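PDB 4OYH: molybdopterin-guanine dinucleotide biosynthesis protein B from Bacillus subtilis subsp. spizizenii, which binds GTP, probably hydrolyses it weakly, and may act as an adapter in making and using the molybdopterin guanine dinucleotide form of the molybdenum cofactor. Local coordinates for residues S35-H47 / Y98-F111. The protein carries 2 engineered substitutions. Sequence-based numbering, arbitrary orientation.
Sequences SEQGLNLGCLKHH and YQFLETDCLLIEGF. With SO4 (sulfate ion), chain G.
His46 and Phe111 meet obliquely, ring centroids 4.0 Å apart and planes tilted against each other. His46 CB lies over one face of the Phe111 ring, 3.6 Å from its centroid, a CH-pi contact; Phe111 CE1 in turn covers one face of the imidazole, off toward the rim, while a sulfate sits at the imidazole edge, in plane. Tyr98 carries Leu106 CD1 on one ring face, and at its edge the hydroxyl donates to Cys43 O (OH to O 2.6 Å) from well above that carbonyl's plane. Asn40 ND2 donates to a lone pair of Glu102 O at 3.1 Å, the acceptor lying close to the amide plane; the amide stands at 65° to the Asp104 carboxylate. Glu102, Thr103 and Asp104 probably belong to the GTP site. Between these ends, strands 41-46 and 105-109 run parallel, axes 24° apart, as neighbours in the sheet of a P-loop NTPase fold. Their ladder includes Gly42 N to Cys105 O (3.0 Å, nearly straight) and Glu109 N to Leu44 O. Strand 12-16 continues the sheet beyond 105-109, and a parallel strand of the second subunit pairs with Cys43-His46. On one face Leu41 CD1 packs against Cys105 SG at 3.5 Å, with helix 23-35 above; on the other, the branched end of Leu44, directed by a CG anti to the backbone N, has CD2 3.9 Å from Phe111 CE2, beside Leu91 of helix 91-100.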
ATOM      1  N   SER A  35     -20.746  -0.636   0.064  1.00 39.91           N
ATOM      2  CA  SER A  35     -20.585  -2.009   0.560  1.00 55.21           C
ATOM      3  C   SER A  35     -21.850  -2.815   0.277  1.00 58.72           C
ATOM      4  O   SER A  35     -21.857  -3.654  -0.627  1.00 61.80           O
ATOM      5  CB  SER A  35     -20.280  -2.013   2.059  1.00 67.81           C
ATOM      6  OG  SER A  35     -19.050  -1.363   2.336  1.00 51.99           O
ATOM      7  N   GLU A  36     -22.930  -2.539   1.013  1.00 59.37           N
ATOM      8  CA  GLU A  36     -24.274  -2.880   0.522  1.00 58.87           C
ATOM      9  C   GLU A  36     -24.288  -2.411  -0.932  1.00 62.02           C
ATOM     10  O   GLU A  36     -23.630  -1.443  -1.246  1.00 67.76           O
ATOM     11  CB  GLU A  36     -25.374  -2.202   1.332  1.00 62.99           C
ATOM     12  CG  GLU A  36     -25.111  -2.137   2.828  1.00 91.03           C
ATOM     13  CD  GLU A  36     -24.898  -3.519   3.456  1.00113.35           C
ATOM     14  OE1 GLU A  36     -25.327  -4.530   2.853  1.00117.81           O
ATOM     15  OE2 GLU A  36     -24.303  -3.598   4.557  1.00113.85           O
ATOM     16  N   GLN A  37     -24.996  -3.092  -1.818  1.00 57.37           N
ATOM     17  CA  GLN A  37     -24.880  -2.857  -3.271  1.00 59.47           C
ATOM     18  C   GLN A  37     -23.648  -3.512  -3.883  1.00 52.58           C
ATOM     19  O   GLN A  37     -23.523  -3.555  -5.094  1.00 62.96           O
ATOM     20  CB  GLN A  37     -24.850  -1.367  -3.637  1.00 51.96           C
ATOM     21  CG  GLN A  37     -25.874  -0.521  -2.903  1.00 58.25           C
ATOM     22  CD  GLN A  37     -26.268   0.730  -3.648  1.00 61.51           C
ATOM     23  OE1 GLN A  37     -26.123   0.819  -4.864  1.00 72.52           O
ATOM     24  NE2 GLN A  37     -26.796   1.701  -2.917  1.00 62.63           N
ATOM     25  N   GLY A  38     -22.737  -4.030  -3.068  1.00 56.42           N
ATOM     26  CA  GLY A  38     -21.632  -4.811  -3.598  1.00 58.39           C
ATOM     27  C   GLY A  38     -20.740  -4.065  -4.568  1.00 59.76           C
ATOM     28  O   GLY A  38     -19.883  -4.654  -5.232  1.00 66.57           O
ATOM     29  N   LEU A  39     -20.938  -2.756  -4.639  1.00 62.03           N
ATOM     30  CA  LEU A  39     -20.139  -1.904  -5.488  1.00 57.92           C
ATOM     31  C   LEU A  39     -18.685  -2.007  -5.033  1.00 57.40           C
ATOM     32  O   LEU A  39     -18.411  -2.100  -3.839  1.00 60.29           O
ATOM     33  CB  LEU A  39     -20.670  -0.476  -5.424  1.00 60.07           C
ATOM     34  CG  LEU A  39     -19.886   0.576  -6.201  1.00 63.31           C
ATOM     35  CD1 LEU A  39     -19.941   0.339  -7.709  1.00 66.39           C
ATOM     36  CD2 LEU A  39     -20.407   1.952  -5.835  1.00 54.31           C
ATOM     37  N   ASN A  40     -17.759  -2.034  -5.985  1.00 57.60           N
ATOM     38  CA  ASN A  40     -16.347  -2.302  -5.682  1.00 59.61           C
ATOM     39  C   ASN A  40     -15.495  -1.034  -5.920  1.00 55.01           C
ATOM     40  O   ASN A  40     -14.986  -0.742  -7.017  1.00 44.20           O
ATOM     41  CB  ASN A  40     -15.877  -3.507  -6.506  1.00 62.69           C
ATOM     42  CG  ASN A  40     -14.387  -3.672  -6.533  1.00 59.71           C
ATOM     43  OD1 ASN A  40     -13.665  -3.253  -5.623  1.00 65.47           O
ATOM     44  ND2 ASN A  40     -13.905  -4.295  -7.600  1.00 69.28           N
ATOM     45  N   LEU A  41     -15.355  -0.280  -4.848  1.00 33.98           N
ATOM     46  CA  LEU A  41     -14.992   1.105  -4.939  1.00 40.35           C
ATOM     47  C   LEU A  41     -13.802   1.384  -4.029  1.00 33.88           C
ATOM     48  O   LEU A  41     -13.783   0.958  -2.889  1.00 37.86           O
ATOM     49  CB  LEU A  41     -16.210   1.954  -4.586  1.00 36.96           C
ATOM     50  CG  LEU A  41     -16.045   3.424  -4.164  1.00 33.21           C
ATOM     51  CD1 LEU A  41     -15.784   4.381  -5.316  1.00 23.99           C
ATOM     52  CD2 LEU A  41     -17.285   3.792  -3.469  1.00 30.45           C
ATOM     53  N   GLY A  42     -12.802   2.064  -4.577  1.00 29.58           N
ATOM     54  CA  GLY A  42     -11.605   2.416  -3.852  1.00 26.92           C
ATOM     55  C   GLY A  42     -11.750   3.797  -3.236  1.00 26.10           C
ATOM     56  O   GLY A  42     -12.658   4.529  -3.542  1.00 29.00           O
ATOM     57  N   CYS A  43     -10.827   4.137  -2.364  1.00 21.99           N
ATOM     58  CA  CYS A  43     -10.819   5.414  -1.695  1.00 22.03           C
ATOM     59  C   CYS A  43      -9.395   5.938  -1.617  1.00 13.71           C
ATOM     60  O   CYS A  43      -8.435   5.204  -1.329  1.00 17.84           O
ATOM     61  CB  CYS A  43     -11.434   5.310  -0.289  1.00 24.89           C
ATOM     62  SG  CYS A  43     -12.094   6.892   0.230  1.00 49.94           S
ATOM     63  N   LEU A  44      -9.252   7.203  -1.935  1.00 21.32           N
ATOM     64  CA  LEU A  44      -7.931   7.839  -1.974  1.00 22.26           C
ATOM     65  C   LEU A  44      -8.034   9.248  -1.380  1.00 19.74           C
ATOM     66  O   LEU A  44      -8.916  10.079  -1.714  1.00 16.87           O
ATOM     67  CB  LEU A  44      -7.381   7.860  -3.382  1.00 19.50           C
ATOM     68  CG  LEU A  44      -6.064   8.645  -3.540  1.00 35.87           C
ATOM     69  CD1 LEU A  44      -4.940   7.927  -2.880  1.00 32.11           C
ATOM     70  CD2 LEU A  44      -5.723   8.923  -5.020  1.00 22.44           C
ATOM     71  N   LYS A  45      -7.156   9.461  -0.422  1.00 21.08           N
ATOM     72  CA  LYS A  45      -7.078  10.714   0.311  1.00 29.19           C
ATOM     73  C   LYS A  45      -5.756  11.346  -0.015  1.00 23.84           C
ATOM     74  O   LYS A  45      -4.719  10.696   0.143  1.00 23.97           O
ATOM     75  CB  LYS A  45      -7.222  10.470   1.828  1.00 30.06           C
ATOM     76  CG  LYS A  45      -6.856  11.669   2.674  1.00 41.24           C
ATOM     77  CD  LYS A  45      -7.238  11.461   4.136  1.00 53.04           C
ATOM     78  CE  LYS A  45      -6.742  12.589   5.016  1.00 54.20           C
ATOM     79  NZ  LYS A  45      -6.102  12.080   6.267  1.00 76.84           N
ATOM     80  N   HIS A  46      -5.777  12.585  -0.505  1.00 25.51           N
ATOM     81  CA  HIS A  46      -4.550  13.395  -0.602  1.00 34.85           C
ATOM     82  C   HIS A  46      -4.198  14.017   0.751  1.00 43.19           C
ATOM     83  O   HIS A  46      -5.076  14.505   1.464  1.00 34.08           O
ATOM     84  CB  HIS A  46      -4.710  14.506  -1.624  1.00 41.39           C
ATOM     85  CG  HIS A  46      -3.424  15.160  -2.024  1.00 46.11           C
ATOM     86  ND1 HIS A  46      -2.271  14.457  -2.301  1.00 44.20           N
ATOM     87  CD2 HIS A  46      -3.117  16.465  -2.207  1.00 45.19           C
ATOM     88  CE1 HIS A  46      -1.312  15.298  -2.630  1.00 53.70           C
ATOM     89  NE2 HIS A  46      -1.796  16.523  -2.579  1.00 54.49           N
ATOM     90  N   HIS A  47      -2.920  13.999   1.106  1.00 43.84           N
ATOM     91  CA  HIS A  47      -2.457  14.627   2.358  1.00 43.00           C
ATOM     92  C   HIS A  47      -1.294  15.571   2.084  1.00 43.17           C
ATOM     93  O   HIS A  47      -1.492  16.671   1.551  1.00 61.86           O
ATOM     94  CB  HIS A  47      -2.050  13.559   3.363  1.00 48.34           C
ATOM     95  CG  HIS A  47      -1.234  14.075   4.511  1.00 64.53           C
ATOM     96  ND1 HIS A  47       0.051  14.555   4.360  1.00 70.41           N
ATOM     97  CD2 HIS A  47      -1.514  14.162   5.830  1.00 59.53           C
ATOM     98  CE1 HIS A  47       0.519  14.924   5.536  1.00 69.05           C
ATOM     99  NE2 HIS A  47      -0.406  14.694   6.447  1.00 59.59           N
ATOM    100  N   TYR A  98      -4.953   1.942  -8.939  1.00 30.77           N
ATOM    101  CA  TYR A  98      -6.272   1.437  -8.550  1.00 36.31           C
ATOM    102  C   TYR A  98      -6.861   0.518  -9.616  1.00 36.29           C
ATOM    103  O   TYR A  98      -7.582  -0.422  -9.287  1.00 31.86           O
ATOM    104  CB  TYR A  98      -7.257   2.575  -8.265  1.00 35.14           C
ATOM    105  CG  TYR A  98      -7.107   3.108  -6.880  1.00 34.57           C
ATOM    106  CD1 TYR A  98      -6.132   4.034  -6.598  1.00 31.56           C
ATOM    107  CD2 TYR A  98      -7.894   2.652  -5.836  1.00 29.55           C
ATOM    108  CE1 TYR A  98      -5.944   4.532  -5.318  1.00 41.00           C
ATOM    109  CE2 TYR A  98      -7.725   3.155  -4.540  1.00 24.01           C
ATOM    110  CZ  TYR A  98      -6.727   4.089  -4.289  1.00 27.14           C
ATOM    111  OH  TYR A  98      -6.502   4.619  -3.027  1.00 27.11           O
ATOM    112  N   GLN A  99      -6.551   0.800 -10.877  1.00 30.49           N
ATOM    113  CA  GLN A  99      -7.012  -0.012 -11.976  1.00 31.07           C
ATOM    114  C   GLN A  99      -6.328  -1.366 -11.903  1.00 34.09           C
ATOM    115  O   GLN A  99      -6.989  -2.381 -11.993  1.00 28.24           O
ATOM    116  CB  GLN A  99      -6.756   0.681 -13.305  1.00 35.05           C
ATOM    117  CG  GLN A  99      -8.014   1.307 -13.873  1.00 45.11           C
ATOM    118  CD  GLN A  99      -7.776   2.579 -14.680  1.00 41.13           C
ATOM    119  OE1 GLN A  99      -6.661   3.075 -14.805  1.00 38.13           O
ATOM    120  NE2 GLN A  99      -8.851   3.121 -15.211  1.00 63.33           N
ATOM    121  N   PHE A 100      -5.023  -1.372 -11.650  1.00 27.75           N
ATOM    122  CA  PHE A 100      -4.276  -2.611 -11.442  1.00 25.89           C
ATOM    123  C   PHE A 100      -4.782  -3.508 -10.273  1.00 29.55           C
ATOM    124  O   PHE A 100      -4.835  -4.731 -10.393  1.00 38.15           O
ATOM    125  CB  PHE A 100      -2.815  -2.241 -11.249  1.00 23.55           C
ATOM    126  CG  PHE A 100      -1.916  -3.394 -11.041  1.00 32.34           C
ATOM    127  CD1 PHE A 100      -1.700  -3.890  -9.768  1.00 23.75           C
ATOM    128  CD2 PHE A 100      -1.250  -3.970 -12.106  1.00 39.68           C
ATOM    129  CE1 PHE A 100      -0.842  -4.948  -9.562  1.00 28.09           C
ATOM    130  CE2 PHE A 100      -0.399  -5.045 -11.900  1.00 23.69           C
ATOM    131  CZ  PHE A 100      -0.193  -5.514 -10.621  1.00 26.52           C
ATOM    132  N   LEU A 101      -5.172  -2.920  -9.152  1.00 37.51           N
ATOM    133  CA  LEU A 101      -5.730  -3.708  -8.045  1.00 32.79           C
ATOM    134  C   LEU A 101      -7.201  -4.002  -8.316  1.00 30.43           C
ATOM    135  O   LEU A 101      -7.896  -4.483  -7.466  1.00 28.92           O
ATOM    136  CB  LEU A 101      -5.576  -2.957  -6.729  1.00 31.43           C
ATOM    137  CG  LEU A 101      -4.337  -3.040  -5.835  1.00 37.62           C
ATOM    138  CD1 LEU A 101      -3.247  -3.905  -6.348  1.00 41.78           C
ATOM    139  CD2 LEU A 101      -3.839  -1.648  -5.588  1.00 38.03           C
ATOM    140  N   GLU A 102      -7.673  -3.635  -9.506  1.00 33.39           N
ATOM    141  CA  GLU A 102      -8.959  -4.091 -10.021  1.00 40.14           C
ATOM    142  C   GLU A 102     -10.160  -3.610  -9.224  1.00 46.80           C
ATOM    143  O   GLU A 102     -11.051  -4.399  -8.922  1.00 53.47           O
ATOM    144  CB  GLU A 102      -8.978  -5.619 -10.098  1.00 33.28           C
ATOM    145  CG  GLU A 102      -7.851  -6.205 -10.953  1.00 42.97           C
ATOM    146  CD  GLU A 102      -7.997  -7.720 -11.148  1.00 67.44           C
ATOM    147  OE1 GLU A 102      -8.978  -8.291 -10.595  1.00 64.97           O
ATOM    148  OE2 GLU A 102      -7.136  -8.332 -11.839  1.00 58.10           O
ATOM    149  N   THR A 103     -10.204  -2.313  -8.927  1.00 41.42           N
ATOM    150  CA  THR A 103     -11.395  -1.705  -8.345  1.00 47.90           C
ATOM    151  C   THR A 103     -12.324  -1.311  -9.490  1.00 39.23           C
ATOM    152  O   THR A 103     -11.857  -1.136 -10.596  1.00 37.11           O
ATOM    153  CB  THR A 103     -11.043  -0.452  -7.472  1.00 51.37           C
ATOM    154  OG1 THR A 103     -10.332   0.500  -8.264  1.00 50.74           O
ATOM    155  CG2 THR A 103     -10.166  -0.827  -6.268  1.00 36.85           C
ATOM    156  N   ASP A 104     -13.620  -1.159  -9.231  1.00 38.45           N
ATOM    157  CA  ASP A 104     -14.584  -0.711 -10.263  1.00 43.04           C
ATOM    158  C   ASP A 104     -14.569   0.798 -10.496  1.00 41.64           C
ATOM    159  O   ASP A 104     -14.979   1.286 -11.537  1.00 37.19           O
ATOM    160  CB  ASP A 104     -16.037  -1.057  -9.884  1.00 49.99           C
ATOM    161  CG  ASP A 104     -16.329  -2.551  -9.852  1.00 78.37           C
ATOM    162  OD1 ASP A 104     -15.569  -3.343 -10.478  1.00 76.39           O
ATOM    163  OD2 ASP A 104     -17.362  -2.911  -9.211  1.00 70.23           O
ATOM    164  N   CYS A 105     -14.170   1.540  -9.477  1.00 35.69           N
ATOM    165  CA  CYS A 105     -14.357   2.978  -9.468  1.00 44.31           C
ATOM    166  C   CYS A 105     -13.618   3.595  -8.284  1.00 32.49           C
ATOM    167  O   CYS A 105     -12.988   2.883  -7.505  1.00 32.89           O
ATOM    168  CB  CYS A 105     -15.841   3.318  -9.417  1.00 41.07           C
ATOM    169  SG  CYS A 105     -16.728   2.498  -8.087  1.00 35.38           S
ATOM    170  N   LEU A 106     -13.670   4.914  -8.158  1.00 33.38           N
ATOM    171  CA  LEU A 106     -12.818   5.562  -7.166  1.00 30.27           C
ATOM    172  C   LEU A 106     -13.402   6.851  -6.603  1.00 31.82           C
ATOM    173  O   LEU A 106     -13.846   7.752  -7.332  1.00 27.72           O
ATOM    174  CB  LEU A 106     -11.444   5.796  -7.773  1.00 29.12           C
ATOM    175  CG  LEU A 106     -10.437   6.583  -6.925  1.00 38.95           C
ATOM    176  CD1 LEU A 106     -10.039   5.818  -5.617  1.00 27.91           C
ATOM    177  CD2 LEU A 106      -9.250   6.906  -7.771  1.00 29.69           C
ATOM    178  N   LEU A 107     -13.420   6.871  -5.274  1.00 32.47           N
ATOM    179  CA  LEU A 107     -13.750   8.030  -4.455  1.00 34.00           C
ATOM    180  C   LEU A 107     -12.457   8.690  -4.033  1.00 27.88           C
ATOM    181  O   LEU A 107     -11.604   8.043  -3.432  1.00 25.50           O
ATOM    182  CB  LEU A 107     -14.535   7.628  -3.198  1.00 29.00           C
ATOM    183  CG  LEU A 107     -15.828   8.329  -2.779  1.00 31.79           C
ATOM    184  CD1 LEU A 107     -16.042   8.195  -1.302  1.00 23.75           C
ATOM    185  CD2 LEU A 107     -15.875   9.745  -3.172  1.00 29.89           C
ATOM    186  N   ILE A 108     -12.297   9.968  -4.353  1.00 25.46           N
ATOM    187  CA  ILE A 108     -11.089  10.695  -3.938  1.00 25.97           C
ATOM    188  C   ILE A 108     -11.455  11.816  -2.950  1.00 26.48           C
ATOM    189  O   ILE A 108     -12.359  12.610  -3.230  1.00 26.39           O
ATOM    190  CB  ILE A 108     -10.366  11.308  -5.134  1.00 31.50           C
ATOM    191  CG1 ILE A 108     -10.159  10.242  -6.227  1.00 28.09           C
ATOM    192  CG2 ILE A 108      -9.098  11.965  -4.652  1.00 24.95           C
ATOM    193  CD1 ILE A 108      -9.101  10.555  -7.222  1.00 36.66           C
ATOM    194  N   GLU A 109     -10.780  11.869  -1.800  1.00 22.12           N
ATOM    195  CA  GLU A 109     -10.819  13.059  -0.945  1.00 25.47           C
ATOM    196  C   GLU A 109      -9.646  13.983  -1.343  1.00 21.17           C
ATOM    197  O   GLU A 109      -8.494  13.573  -1.260  1.00 25.56           O
ATOM    198  CB  GLU A 109     -10.755  12.652   0.535  1.00 47.43           C
ATOM    199  CG  GLU A 109     -10.481  13.781   1.542  1.00 67.68           C
ATOM    200  CD  GLU A 109     -10.618  13.327   3.014  1.00 66.97           C
ATOM    201  OE1 GLU A 109     -10.122  14.039   3.908  1.00 70.26           O
ATOM    202  OE2 GLU A 109     -11.225  12.275   3.286  1.00 71.76           O
ATOM    203  N   GLY A 110      -9.923  15.227  -1.773  1.00 22.30           N
ATOM    204  CA  GLY A 110      -8.834  16.159  -2.170  1.00 34.30           C
ATOM    205  C   GLY A 110      -8.444  16.217  -3.668  1.00 34.55           C
ATOM    206  O   GLY A 110      -9.297  15.912  -4.487  1.00 25.69           O
ATOM    207  N   PHE A 111      -7.182  16.522  -4.007  1.00 31.01           N
ATOM    208  CA  PHE A 111      -6.707  16.934  -5.367  1.00 28.47           C
ATOM    209  C   PHE A 111      -7.688  17.829  -6.069  1.00 31.84           C
ATOM    210  O   PHE A 111      -8.115  17.501  -7.209  1.00 26.01           O
ATOM    211  CB  PHE A 111      -6.431  15.760  -6.335  1.00 27.81           C
ATOM    212  CG  PHE A 111      -5.506  14.729  -5.766  1.00 31.60           C
ATOM    213  CD1 PHE A 111      -4.087  14.825  -5.948  1.00 40.11           C
ATOM    214  CD2 PHE A 111      -6.026  13.744  -4.981  1.00 41.15           C
ATOM    215  CE1 PHE A 111      -3.202  13.861  -5.316  1.00 36.66           C
ATOM    216  CE2 PHE A 111      -5.231  12.712  -4.353  1.00 28.42           C
ATOM    217  CZ  PHE A 111      -3.815  12.793  -4.514  1.00 31.54           C
TER
HETATM  218  S   SO4 G 202      -5.727  19.468  -2.345  1.00 78.77           S
HETATM  219  O1  SO4 G 202      -4.332  19.241  -2.698  1.00 86.39           O
HETATM  220  O2  SO4 G 202      -6.252  18.384  -1.531  1.00 64.63           O
HETATM  221  O3  SO4 G 202      -5.854  20.711  -1.594  1.00109.59           O
HETATM  222  O4  SO4 G 202      -6.448  19.569  -3.598  1.00 86.34           O